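Local coordinates for protein isomaltodextranase (Arthrobacter globiformis, PDB 5AWO) that hydrolyses (1->6)-alpha-D-glucosidic linkages in polysaccharides, removing successive isomaltose units from the non-reducing ends of the chains, at residues P49-I54 with D81-G86; Q283-Q286 with N291-N294; E328-M333 with D438-R443; G403-A408 with K426-A431; G504-A507 with D513-V516. All coordinates share one frame; numbering follows the deposited sequence.

Overall arrangement
Three parts of one glycoside hydrolase family 27 chain are sampled. Interactions 1 and 2 lie in loops of the catalytic TIM barrel, their centres 27 Å apart. Interaction 1 is nearest the catalytic machinery: the side chain of W83 is about 8 Å from that of D201, the probable nucleophile. Interaction 3 joins barrel helix 326-339 to the C-terminal beta sandwich, and interaction 4, nested in the chain loop that interaction 3 closes, packs inside that sandwich; their nearest atoms are about 7 Å apart. Interaction 5 belongs to the carbohydrate-binding module, 24 Å from interaction 4 between centres. Interactions 4 and 5 both lie across the chain's centre from interaction 1.

Interaction 1 of 5, residues P49-I54 with D81-G86; sequences PHNAPI and DGWIEG. With ACT (acetate ion), chain C.
W83 turns its indole NH toward N51 at the surface of the catalytic TIM barrel, where the loop after strand 77-79 meets the end of helix 44-50. W83 NE1 donates to N51 OD1 at 2.9 Å in an almost straight bond (173°). The oxygen lies in the ring plane, at the indole edge, while the amide stands steeply to the ring (planes 77° apart). The A52 backbone passes over one ring face, its N 3.6 Å from W83 CD1. Closer to the main chain, P53 CD rests 4.0 Å from W83 CB, and P53 CB is 3.5 Å from W83 O; the compact proline ring fills this place without bringing a polar group.

N51 is the residue of a Schellman motif that leaves the helix at positive phi, a conformation asparagine tolerates well. Its CG stands anti to the backbone N (chi1 -169°), which swings the amide out to the indole. With a phenylalanine in place of W83, N51 OD1 would probably lose its donor and the amide be set free to turn. Farther out, S47 OG bonds A52 O and Y99 OH bonds G82 O, tying both loops to their surroundings. The side chain of W83 is about 8 Å from that of D201, the probable nucleophile. Next to W83 in the chain, I84 N donates to OXT of an acetate ion, probably from the crystallisation liquor, at 2.8 Å.

Interaction 2 of 5, residues Q283-Q286 with N291-N294; sequences QNWQ and NWAN
W285 points the edge of its indole at the face of W292, a T-shaped pair with the W285 five-membered ring and the W292 six-membered ring 4.7 Å apart between centroids and their planes at 63°. The touching atom is W285 CD1, which stands above the W292 face, offset toward the rim, 3.4 Å from W292 CZ2. At the edge of W292, near its plane, Q283 O lies 3.7 Å from W292 CD1. A further edge-to-face partner, W302 from helix 295-302, also packs on W292. W285 CG lies opposite the backbone N across the CA-CB bond (chi1 177°), which lays the ring alongside N291, with W285 NE1 3.6 Å from N291 CB.

Both segments belong to one excursion of the barrel chain between helices 274-279 and 295-302, and they run nearly antiparallel without forming regular strands. One backbone bond links them: Q286 N donates to N291 O at 2.9 Å, on a lone pair in the carbonyl plane. N291 O also accepts from R282 NH1 and is approached by W285 CA at 3.3 Å. Where the chains diverge, a water takes over, donating to N284 O at 2.9 Å and accepting from A293 N at 2.9 Å. Q283 OE1 is hydrogen-bonded to R412 NH2 and Q283 NE2 to S279 O. N294 then takes the N-cap position of helix 295-302.

Tryptophan suits both ring sites because one indole offers polarised C-H groups at its rim and the other an electron-rich face; the contact thus combines weak aromatic attraction with polar ties that give N291 O, N284 O and A293 N their partners.

Interaction 3 of 5, residues E328-M333 with D438-R443; sequences ERKTMM and DLWEHR
K330 lays the methylene part of its side chain across one face of the W440 indole. CG sits almost squarely over the six-membered ring in a CH-pi contact, 3.8 Å from its centroid and 5° off the normal; one carbon on, K330 CD stands 3.8 Å from W440 CD2, above the fused part of the ring. The lysine and the indole point opposite ways as they overlap. Long and flexible, lysine can give its hydrocarbon stem to an aromatic face and still carry its charge away: the chain bends at chi3 (-66°), and NZ forms a salt bridge with E327 OE2. The indole likewise has a polar mate, W440 NE1 bonding to N334 OD1 on the same helix as K330. M333, one turn along, adds slight cover at the margin.

The contact joins helix 326-339 of the TIM barrel to the C-terminal beta sandwich, where W440 sits in the hairpin turn between strands 434-438 and 443-448. The turn is closed by D438 N to R443 O at 3.0 Å and R443 N to D438 O at 3.1 Å, with H442 and R443 forming a G1 bulge opposite D438. D438 OD1 grips the turn from inside, accepting from W440 N at 3.1 Å, an Asx turn, and from E441 N at 3.0 Å. The second bond is almost straight (177°) and comes from above the carboxylate plane.

Interaction 4 of 5, residues G403-A408 with K426-A431; sequences GSWGVA and KDLGLA. With PO4 (phosphate ion), chain B.
W405 and L428 each hold CG beside the backbone N (chi1 -65° and -56°), and these torsions bring the two side chains in from opposing segments so that they overlap, with a leucine methyl over the indole. L428 CD1 is the atom over the face, 4.1 Å from the centroid of the W405 six-membered ring and 17° off its normal, a CH-pi contact. Its sister methyl stays on the same side, farther out, L428 CD2 standing 3.9 Å from W405 CZ3. L430 uses both branches on the same indole: CD1 approaches W405 NE1 at 3.8 Å and CD2 meets W405 CZ2 at 3.9 Å. Farther along the strand, V407 CG2 only just reaches L428 CD1 at 4.5 Å.

Branched leucines suit the site because each offers two methyls that can touch separate parts of a broad indole. G429 between them adopts positive phi, where any side chain would collide with the carbonyl oxygen of L428, so that glycine fits. Replacing W405 by an alanine would probably open a gap beside L428 and L430 and strip F480 of its edge-to-face partner.

P477 and P467 add further cover to the indole. At the outer end of the loop, K426 NZ bonds O1 of a phosphate ion at 2.7 Å; the ion, probably from the crystallisation liquor, is also held by R450 NH2. With a strand's aromatic residue buried under the leucines of a connecting loop, this is an apolar cluster of the C-terminal beta sandwich characteristic of family 27 glycoside hydrolases, at its border with strand 473-477 of the carbohydrate-binding module.

Interaction 5 of 5, residues G504-A507 with D513-V516; sequences GLQA and DPLV
P514 presses its ring against the backbone of G504 and Q506 in the beta-sandwich carbohydrate-binding module, joining the end of strand 501-505 in one sheet to the start of strand 515-522 in the other. Between them, L505 is the centre of an inverse gamma turn, which bends the chain around the proline.

The closest contacts are of ring carbons with carbonyl oxygens. G504 O lies 3.1 Å from P514 CB, and Q506 O lies 3.2 Å from P514 CG, so two carbonyls that flank the turn at L505 meet the same ring. Proline fits here as a compact, rigid group that brings no side-chain donor.

Apolar contacts come next. L505 CD2 reaches P514 CB at 4.0 Å and, more loosely, V516 CG2 at 4.5 Å. With CG anti to the carbonyl carbon (chi1 -66°), L505 CD2 is the branch that comes nearer segment 513-516. Leucine is long enough to bridge proline and valine at once.

The polar bonds lie within or beyond the segments. L505 pairs with I601 and V516 with I591 through their backbones, fixing each segment to its own sheet, and D513 OD1 makes a salt bridge with R23. Inside the turn, Q506 N gives G504 O a weak bond of 3.2 Å. Q506 also folds its amide back on the next residue: NE2 donates to A507 O at 2.8 Å, dead straight (179°), from 54° above the carbonyl plane.

Interaction 1 of 5, residues P49-I54 with D81-G86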
# COMPACT_ATOMS: atom_id res chain seq x y z
N PRO A 49 -8.94 -23.63 -0.69
CA PRO A 49 -8.82 -25.09 -0.60
C PRO A 49 -10.06 -25.86 -1.11
O PRO A 49 -9.91 -26.99 -1.60
CB PRO A 49 -8.59 -25.36 0.88
CG PRO A 49 -8.64 -24.08 1.57
CD PRO A 49 -8.87 -22.96 0.61
N HIS A 50 -11.24 -25.25 -1.00
CA HIS A 50 -12.47 -25.89 -1.54
C HIS A 50 -12.61 -25.72 -3.04
O HIS A 50 -13.42 -26.40 -3.66
CB HIS A 50 -13.72 -25.34 -0.85
CG HIS A 50 -13.92 -25.84 0.53
ND1 HIS A 50 -13.44 -25.19 1.64
CD2 HIS A 50 -14.55 -26.96 0.99
CE1 HIS A 50 -13.75 -25.88 2.73
NE2 HIS A 50 -14.43 -26.95 2.36
N ASN A 51 -11.84 -24.83 -3.63
CA ASN A 51 -12.03 -24.39 -5.00
C ASN A 51 -13.51 -24.14 -5.29
O ASN A 51 -14.05 -24.65 -6.26
CB ASN A 51 -11.43 -25.40 -5.98
CG ASN A 51 -11.37 -24.87 -7.40
OD1 ASN A 51 -11.33 -23.65 -7.64
ND2 ASN A 51 -11.37 -25.78 -8.36
N ALA A 52 -14.15 -23.37 -4.42
CA ALA A 52 -15.60 -23.18 -4.46
C ALA A 52 -15.98 -21.88 -3.82
O ALA A 52 -15.32 -21.44 -2.88
CB ALA A 52 -16.27 -24.31 -3.71
N PRO A 53 -17.11 -21.26 -4.25
CA PRO A 53 -17.64 -20.12 -3.54
C PRO A 53 -18.04 -20.45 -2.10
O PRO A 53 -18.51 -21.57 -1.80
CB PRO A 53 -18.86 -19.70 -4.39
CG PRO A 53 -19.27 -20.95 -5.08
CD PRO A 53 -17.99 -21.70 -5.35
N ILE A 54 -17.85 -19.52 -1.19
CA ILE A 54 -18.18 -19.79 0.21
C ILE A 54 -19.71 -19.89 0.35
O ILE A 54 -20.44 -18.99 -0.09
CB ILE A 54 -17.59 -18.75 1.19
CG1 ILE A 54 -17.69 -19.25 2.65
CG2 ILE A 54 -18.22 -17.38 1.01
CD1 ILE A 54 -17.01 -18.38 3.69
N ASP A 81 -14.35 -12.74 -1.84
CA ASP A 81 -13.27 -13.00 -2.78
C ASP A 81 -13.83 -13.51 -4.10
O ASP A 81 -14.95 -13.12 -4.49
CB ASP A 81 -12.21 -13.93 -2.15
CG ASP A 81 -10.84 -13.73 -2.77
OD1 ASP A 81 -10.25 -12.64 -2.60
OD2 ASP A 81 -10.41 -14.69 -3.47
N GLY A 82 -13.07 -14.30 -4.86
CA GLY A 82 -13.46 -14.77 -6.16
C GLY A 82 -14.44 -15.92 -6.13
O GLY A 82 -15.26 -16.01 -5.22
N TRP A 83 -14.36 -16.77 -7.15
CA TRP A 83 -15.34 -17.82 -7.39
C TRP A 83 -16.71 -17.16 -7.55
O TRP A 83 -17.68 -17.59 -6.93
CB TRP A 83 -15.33 -18.89 -6.28
CG TRP A 83 -14.03 -19.63 -6.29
CD1 TRP A 83 -13.77 -20.80 -6.94
CD2 TRP A 83 -12.81 -19.23 -5.66
NE1 TRP A 83 -12.46 -21.17 -6.74
CE2 TRP A 83 -11.85 -20.23 -5.96
CE3 TRP A 83 -12.43 -18.14 -4.87
CZ2 TRP A 83 -10.53 -20.15 -5.52
CZ3 TRP A 83 -11.09 -18.08 -4.42
CH2 TRP A 83 -10.17 -19.07 -4.75
N ILE A 84 -16.76 -16.11 -8.38
CA ILE A 84 -17.98 -15.31 -8.61
C ILE A 84 -18.66 -15.52 -9.94
O ILE A 84 -19.64 -14.81 -10.26
CB ILE A 84 -17.80 -13.79 -8.27
CG1 ILE A 84 -16.58 -13.14 -8.95
CG2 ILE A 84 -17.72 -13.60 -6.77
CD1 ILE A 84 -16.55 -13.21 -10.45
N GLU A 85 -18.23 -16.49 -10.73
CA GLU A 85 -18.95 -16.74 -11.99
C GLU A 85 -20.40 -17.15 -11.71
O GLU A 85 -21.31 -16.85 -12.52
CB GLU A 85 -18.19 -17.70 -12.91
CG GLU A 85 -16.99 -17.03 -13.58
CD GLU A 85 -16.37 -17.87 -14.69
OE1 GLU A 85 -16.73 -19.06 -14.79
OE2 GLU A 85 -15.51 -17.37 -15.47
N GLY A 86 -20.65 -17.75 -10.56
CA GLY A 86 -21.99 -18.14 -10.12
C GLY A 86 -22.77 -17.05 -9.40
O GLY A 86 -23.80 -17.31 -8.78
C ACT C . -13.61 -15.68 -10.85
O ACT C . -13.35 -16.53 -11.70
OXT ACT C . -14.51 -15.87 -10.06
CH3 ACT C . -12.77 -14.45 -10.77

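Interaction 2 of 5, residues Q283-Q286 with N291-N294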
# COMPACT_ATOMS: atom_id res chain seq x y z
N GLN A 283 13.25 -15.93 -6.51
CA GLN A 283 13.64 -14.65 -5.99
C GLN A 283 13.79 -13.60 -7.07
O GLN A 283 13.86 -12.41 -6.77
CB GLN A 283 14.95 -14.79 -5.22
CG GLN A 283 14.99 -15.95 -4.24
CD GLN A 283 13.93 -15.87 -3.16
OE1 GLN A 283 13.72 -14.82 -2.56
NE2 GLN A 283 13.26 -16.96 -2.91
N ASN A 284 13.90 -14.04 -8.33
CA ASN A 284 14.14 -13.10 -9.41
C ASN A 284 12.92 -12.27 -9.78
O ASN A 284 11.79 -12.69 -9.52
CB ASN A 284 14.62 -13.84 -10.67
CG ASN A 284 13.57 -14.76 -11.22
OD1 ASN A 284 13.32 -15.83 -10.65
ND2 ASN A 284 12.91 -14.35 -12.30
N TRP A 285 13.16 -11.09 -10.33
CA TRP A 285 12.14 -10.25 -10.94
C TRP A 285 11.80 -10.74 -12.33
O TRP A 285 12.67 -11.26 -13.06
CB TRP A 285 12.69 -8.84 -11.02
CG TRP A 285 11.83 -7.80 -11.69
CD1 TRP A 285 10.92 -6.98 -11.09
CD2 TRP A 285 11.86 -7.41 -13.07
NE1 TRP A 285 10.37 -6.11 -12.01
CE2 TRP A 285 10.94 -6.36 -13.23
CE3 TRP A 285 12.59 -7.86 -14.18
CZ2 TRP A 285 10.72 -5.73 -14.46
CZ3 TRP A 285 12.37 -7.23 -15.39
CH2 TRP A 285 11.45 -6.18 -15.51
N GLN A 286 10.55 -10.51 -12.75
CA GLN A 286 10.15 -10.72 -14.14
C GLN A 286 9.30 -9.53 -14.53
O GLN A 286 8.74 -8.83 -13.67
CB GLN A 286 9.38 -12.02 -14.30
CG GLN A 286 8.05 -12.05 -13.57
CD GLN A 286 7.30 -13.35 -13.70
OE1 GLN A 286 7.90 -14.43 -13.79
NE2 GLN A 286 5.96 -13.26 -13.68
N ASN A 291 5.62 -9.30 -10.48
CA ASN A 291 7.03 -9.08 -10.81
C ASN A 291 7.90 -9.97 -9.91
O ASN A 291 8.86 -10.59 -10.38
CB ASN A 291 7.42 -7.62 -10.69
CG ASN A 291 6.60 -6.75 -11.59
OD1 ASN A 291 6.82 -6.76 -12.84
ND2 ASN A 291 5.65 -6.06 -11.03
N TRP A 292 7.58 -9.95 -8.63
CA TRP A 292 8.20 -10.86 -7.66
C TRP A 292 7.18 -11.85 -7.12
O TRP A 292 6.00 -11.51 -6.92
CB TRP A 292 8.83 -10.07 -6.51
CG TRP A 292 10.05 -9.29 -6.89
CD1 TRP A 292 11.33 -9.76 -6.97
CD2 TRP A 292 10.12 -7.90 -7.22
NE1 TRP A 292 12.19 -8.76 -7.33
CE2 TRP A 292 11.47 -7.61 -7.51
CE3 TRP A 292 9.18 -6.87 -7.33
CZ2 TRP A 292 11.89 -6.33 -7.87
CZ3 TRP A 292 9.60 -5.61 -7.71
CH2 TRP A 292 10.93 -5.34 -7.99
N ALA A 293 7.60 -13.09 -6.86
CA ALA A 293 6.68 -14.13 -6.43
C ALA A 293 6.37 -14.09 -4.94
O ALA A 293 5.23 -14.22 -4.54
CB ALA A 293 7.18 -15.51 -6.81
N ASN A 294 7.41 -13.96 -4.11
CA ASN A 294 7.22 -13.98 -2.66
C ASN A 294 7.21 -12.56 -2.11
O ASN A 294 7.82 -11.65 -2.71
CB ASN A 294 8.27 -14.88 -1.96
CG ASN A 294 9.67 -14.35 -2.08
OD1 ASN A 294 10.49 -14.86 -2.90
ND2 ASN A 294 9.99 -13.34 -1.35
O HOH W 1 10.47 -13.30 -7.03

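Interaction 3 of 5, residues E328-M333 with D438-R443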
# COMPACT_ATOMS: atom_id res chain seq x y z
N GLU A 328 7.47 -19.10 12.54
CA GLU A 328 7.09 -18.70 11.20
C GLU A 328 5.83 -17.82 11.19
O GLU A 328 5.74 -16.86 10.44
CB GLU A 328 6.84 -19.94 10.32
CG GLU A 328 8.10 -20.70 9.94
CD GLU A 328 7.87 -21.87 8.99
OE1 GLU A 328 6.68 -22.15 8.70
OE2 GLU A 328 8.88 -22.43 8.47
N ARG A 329 4.86 -18.15 12.04
CA ARG A 329 3.64 -17.35 12.12
C ARG A 329 3.97 -15.93 12.55
O ARG A 329 3.44 -14.97 11.97
CB ARG A 329 2.62 -17.98 13.07
CG ARG A 329 1.95 -19.21 12.53
CD ARG A 329 1.03 -19.88 13.57
NE ARG A 329 1.63 -21.06 14.17
CZ ARG A 329 1.79 -22.23 13.56
NH1 ARG A 329 2.37 -23.25 14.19
NH2 ARG A 329 1.40 -22.40 12.30
N LYS A 330 4.83 -15.76 13.54
CA LYS A 330 5.22 -14.42 13.95
C LYS A 330 5.94 -13.69 12.81
O LYS A 330 5.72 -12.49 12.59
CB LYS A 330 6.11 -14.45 15.20
CG LYS A 330 5.34 -14.78 16.48
CD LYS A 330 6.20 -14.85 17.73
CE LYS A 330 7.20 -15.97 17.72
NZ LYS A 330 7.89 -15.99 19.05
N THR A 331 6.78 -14.39 12.08
CA THR A 331 7.46 -13.78 10.92
C THR A 331 6.51 -13.30 9.83
O THR A 331 6.69 -12.21 9.31
CB THR A 331 8.53 -14.74 10.38
OG1 THR A 331 9.56 -14.86 11.39
CG2 THR A 331 9.11 -14.24 9.07
N MET A 332 5.53 -14.11 9.51
CA MET A 332 4.45 -13.72 8.59
C MET A 332 3.85 -12.37 9.01
O MET A 332 3.77 -11.42 8.21
CB MET A 332 3.39 -14.83 8.58
CG MET A 332 2.13 -14.52 7.80
SD MET A 332 0.78 -15.62 8.24
CE MET A 332 0.41 -15.01 9.85
N MET A 333 3.41 -12.31 10.27
CA MET A 333 2.73 -11.10 10.75
C MET A 333 3.71 -9.93 10.77
O MET A 333 3.40 -8.82 10.31
CB MET A 333 2.18 -11.36 12.14
CG MET A 333 1.43 -10.19 12.75
SD MET A 333 -0.10 -9.85 11.83
CE MET A 333 -0.80 -8.52 12.81
N ASP A 438 11.14 -4.67 22.69
CA ASP A 438 10.86 -5.91 21.93
C ASP A 438 9.37 -6.22 22.08
O ASP A 438 8.86 -6.41 23.18
CB ASP A 438 11.74 -7.04 22.49
CG ASP A 438 11.56 -8.35 21.76
OD1 ASP A 438 10.43 -8.65 21.38
OD2 ASP A 438 12.56 -9.08 21.61
N LEU A 439 8.64 -6.21 20.95
CA LEU A 439 7.19 -6.23 21.00
C LEU A 439 6.57 -7.62 21.11
O LEU A 439 5.39 -7.72 21.38
CB LEU A 439 6.58 -5.51 19.79
CG LEU A 439 7.08 -4.09 19.57
CD1 LEU A 439 6.37 -3.45 18.42
CD2 LEU A 439 6.94 -3.23 20.82
N TRP A 440 7.38 -8.66 20.96
CA TRP A 440 6.88 -10.03 21.24
C TRP A 440 7.29 -10.50 22.62
O TRP A 440 6.53 -11.24 23.26
CB TRP A 440 7.34 -11.03 20.15
CG TRP A 440 6.55 -10.88 18.90
CD1 TRP A 440 6.95 -10.23 17.77
CD2 TRP A 440 5.21 -11.32 18.66
NE1 TRP A 440 5.94 -10.26 16.83
CE2 TRP A 440 4.86 -10.92 17.36
CE3 TRP A 440 4.26 -12.02 19.43
CZ2 TRP A 440 3.61 -11.20 16.81
CZ3 TRP A 440 3.03 -12.28 18.88
CH2 TRP A 440 2.71 -11.88 17.60
N GLU A 441 8.46 -10.07 23.11
CA GLU A 441 8.81 -10.29 24.53
C GLU A 441 8.03 -9.34 25.43
O GLU A 441 7.88 -9.60 26.63
CB GLU A 441 10.30 -10.12 24.76
CG GLU A 441 11.17 -11.16 24.05
CD GLU A 441 12.64 -11.06 24.41
OE1 GLU A 441 13.05 -10.11 25.10
OE2 GLU A 441 13.46 -11.91 23.97
N HIS A 442 7.51 -8.24 24.87
CA HIS A 442 6.88 -7.19 25.67
C HIS A 442 7.88 -6.73 26.75
O HIS A 442 7.56 -6.71 27.93
CB HIS A 442 5.54 -7.61 26.26
CG HIS A 442 4.59 -8.14 25.24
ND1 HIS A 442 3.91 -7.31 24.37
CD2 HIS A 442 4.24 -9.40 24.92
CE1 HIS A 442 3.15 -8.05 23.59
NE2 HIS A 442 3.33 -9.32 23.89
N ARG A 443 9.07 -6.32 26.30
CA ARG A 443 10.21 -6.08 27.19
C ARG A 443 10.91 -4.78 26.80
O ARG A 443 11.28 -4.58 25.64
CB ARG A 443 11.21 -7.23 27.09
CG ARG A 443 12.46 -7.03 27.94
CD ARG A 443 13.48 -8.16 27.84
NE ARG A 443 13.04 -9.37 28.53
CZ ARG A 443 13.13 -9.59 29.85
NH1 ARG A 443 13.69 -8.69 30.66
NH2 ARG A 443 12.69 -10.73 30.34

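Interaction 4 of 5, residues G403-A408 with K426-A431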
# COMPACT_ATOMS: atom_id res chain seq x y z
N GLY A 403 7.73 10.52 15.46
CA GLY A 403 9.16 10.41 15.42
C GLY A 403 9.75 9.08 15.90
O GLY A 403 10.93 8.82 15.71
N SER A 404 8.92 8.25 16.53
CA SER A 404 9.35 6.90 16.91
C SER A 404 9.43 6.03 15.66
O SER A 404 9.03 6.45 14.59
CB SER A 404 8.42 6.28 17.94
OG SER A 404 7.10 6.10 17.47
N TRP A 405 9.95 4.81 15.83
CA TRP A 405 10.18 3.91 14.72
C TRP A 405 9.69 2.50 15.02
O TRP A 405 9.67 2.05 16.17
CB TRP A 405 11.67 3.80 14.45
CG TRP A 405 12.33 5.08 13.98
CD1 TRP A 405 12.55 6.24 14.70
CD2 TRP A 405 12.85 5.33 12.66
NE1 TRP A 405 13.17 7.17 13.90
CE2 TRP A 405 13.35 6.64 12.65
CE3 TRP A 405 12.92 4.57 11.48
CZ2 TRP A 405 13.94 7.20 11.52
CZ3 TRP A 405 13.51 5.14 10.35
CH2 TRP A 405 14.01 6.44 10.38
N GLY A 406 9.33 1.81 13.94
CA GLY A 406 9.22 0.36 13.95
C GLY A 406 10.43 -0.21 13.23
O GLY A 406 10.76 0.21 12.12
N VAL A 407 11.12 -1.18 13.87
CA VAL A 407 12.28 -1.82 13.29
C VAL A 407 12.05 -3.34 13.31
O VAL A 407 11.73 -3.89 14.37
CB VAL A 407 13.58 -1.47 14.08
CG1 VAL A 407 14.78 -2.23 13.55
CG2 VAL A 407 13.80 0.05 14.08
N ALA A 408 12.21 -4.00 12.16
CA ALA A 408 11.97 -5.46 12.06
C ALA A 408 13.15 -6.16 11.43
O ALA A 408 13.73 -5.69 10.45
CB ALA A 408 10.70 -5.73 11.29
N LYS A 426 24.17 4.72 11.92
CA LYS A 426 24.72 4.34 10.64
C LYS A 426 23.67 3.93 9.61
O LYS A 426 23.85 4.15 8.42
CB LYS A 426 25.74 3.23 10.79
CG LYS A 426 26.93 3.67 11.62
CD LYS A 426 28.05 2.65 11.59
CE LYS A 426 27.77 1.50 12.54
NZ LYS A 426 29.00 0.70 12.81
N ASP A 427 22.61 3.28 10.08
CA ASP A 427 21.56 2.84 9.18
C ASP A 427 20.40 3.82 9.13
O ASP A 427 20.00 4.24 8.03
CB ASP A 427 21.07 1.44 9.59
CG ASP A 427 22.14 0.38 9.49
OD1 ASP A 427 22.88 0.36 8.49
OD2 ASP A 427 22.25 -0.46 10.42
N LEU A 428 19.86 4.24 10.28
CA LEU A 428 18.69 5.14 10.29
C LEU A 428 19.03 6.62 10.11
O LEU A 428 18.21 7.38 9.62
CB LEU A 428 17.84 4.95 11.54
CG LEU A 428 17.34 3.51 11.81
CD1 LEU A 428 16.40 3.50 12.99
CD2 LEU A 428 16.70 2.87 10.58
N GLY A 429 20.23 7.02 10.52
CA GLY A 429 20.68 8.42 10.34
C GLY A 429 20.26 9.33 11.48
O GLY A 429 19.99 10.51 11.27
N LEU A 430 20.16 8.78 12.68
CA LEU A 430 19.79 9.54 13.87
C LEU A 430 21.03 9.88 14.69
O LEU A 430 22.03 9.18 14.62
CB LEU A 430 18.83 8.74 14.74
CG LEU A 430 17.63 8.13 14.03
CD1 LEU A 430 16.83 7.36 15.05
CD2 LEU A 430 16.81 9.21 13.33
N ALA A 431 20.93 10.95 15.48
CA ALA A 431 22.02 11.41 16.32
C ALA A 431 21.79 11.06 17.81
O ALA A 431 22.66 11.31 18.64
CB ALA A 431 22.19 12.92 16.17
P PO4 B . 26.60 -1.85 14.18
O1 PO4 B . 27.94 -1.17 14.44
O2 PO4 B . 26.20 -1.53 12.73
O3 PO4 B . 25.53 -1.34 15.13
O4 PO4 B . 26.74 -3.33 14.34

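Interaction 5 of 5, residues G504-A507 with D513-V516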
# COMPACT_ATOMS: atom_id res chain seq x y z
N GLY A 504 17.38 13.09 -7.16
CA GLY A 504 16.36 13.23 -8.16
C GLY A 504 15.46 14.43 -7.93
O GLY A 504 14.38 14.51 -8.54
N LEU A 505 15.86 15.35 -7.06
CA LEU A 505 15.06 16.52 -6.76
C LEU A 505 15.57 17.65 -7.66
O LEU A 505 16.36 18.48 -7.25
CB LEU A 505 15.13 16.88 -5.27
CG LEU A 505 14.49 15.85 -4.32
CD1 LEU A 505 14.92 16.11 -2.89
CD2 LEU A 505 12.97 15.87 -4.44
N GLN A 506 15.12 17.59 -8.91
CA GLN A 506 15.48 18.57 -9.94
C GLN A 506 14.29 18.65 -10.91
O GLN A 506 13.20 18.13 -10.61
CB GLN A 506 16.79 18.20 -10.62
CG GLN A 506 16.72 17.26 -11.81
CD GLN A 506 16.29 15.87 -11.42
OE1 GLN A 506 16.98 15.20 -10.67
NE2 GLN A 506 15.15 15.43 -11.94
N ALA A 507 14.43 19.35 -12.03
CA ALA A 507 13.31 19.40 -12.97
C ALA A 507 12.84 17.98 -13.30
O ALA A 507 13.65 17.12 -13.66
CB ALA A 507 13.71 20.15 -14.24
N ASP A 513 6.35 16.21 -10.64
CA ASP A 513 7.42 16.86 -9.92
C ASP A 513 7.99 15.93 -8.85
O ASP A 513 7.24 15.39 -8.04
CB ASP A 513 6.89 18.13 -9.27
CG ASP A 513 6.43 19.15 -10.31
OD1 ASP A 513 7.03 19.18 -11.40
OD2 ASP A 513 5.43 19.85 -10.03
N PRO A 514 9.31 15.77 -8.81
CA PRO A 514 9.87 14.91 -7.74
C PRO A 514 9.59 15.48 -6.36
O PRO A 514 9.62 16.70 -6.16
CB PRO A 514 11.36 14.90 -8.02
CG PRO A 514 11.60 15.68 -9.24
CD PRO A 514 10.35 16.37 -9.65
N LEU A 515 9.31 14.60 -5.40
CA LEU A 515 8.96 15.05 -4.07
C LEU A 515 9.27 13.99 -3.01
O LEU A 515 9.47 12.81 -3.32
CB LEU A 515 7.47 15.46 -3.99
CG LEU A 515 6.41 14.38 -4.33
CD1 LEU A 515 6.12 13.42 -3.16
CD2 LEU A 515 5.10 14.99 -4.84
N VAL A 516 9.27 14.46 -1.77
CA VAL A 516 9.38 13.63 -0.57
C VAL A 516 8.30 14.05 0.39
O VAL A 516 8.04 15.24 0.59
CB VAL A 516 10.75 13.78 0.13
CG1 VAL A 516 10.83 12.91 1.38
CG2 VAL A 516 11.86 13.43 -0.83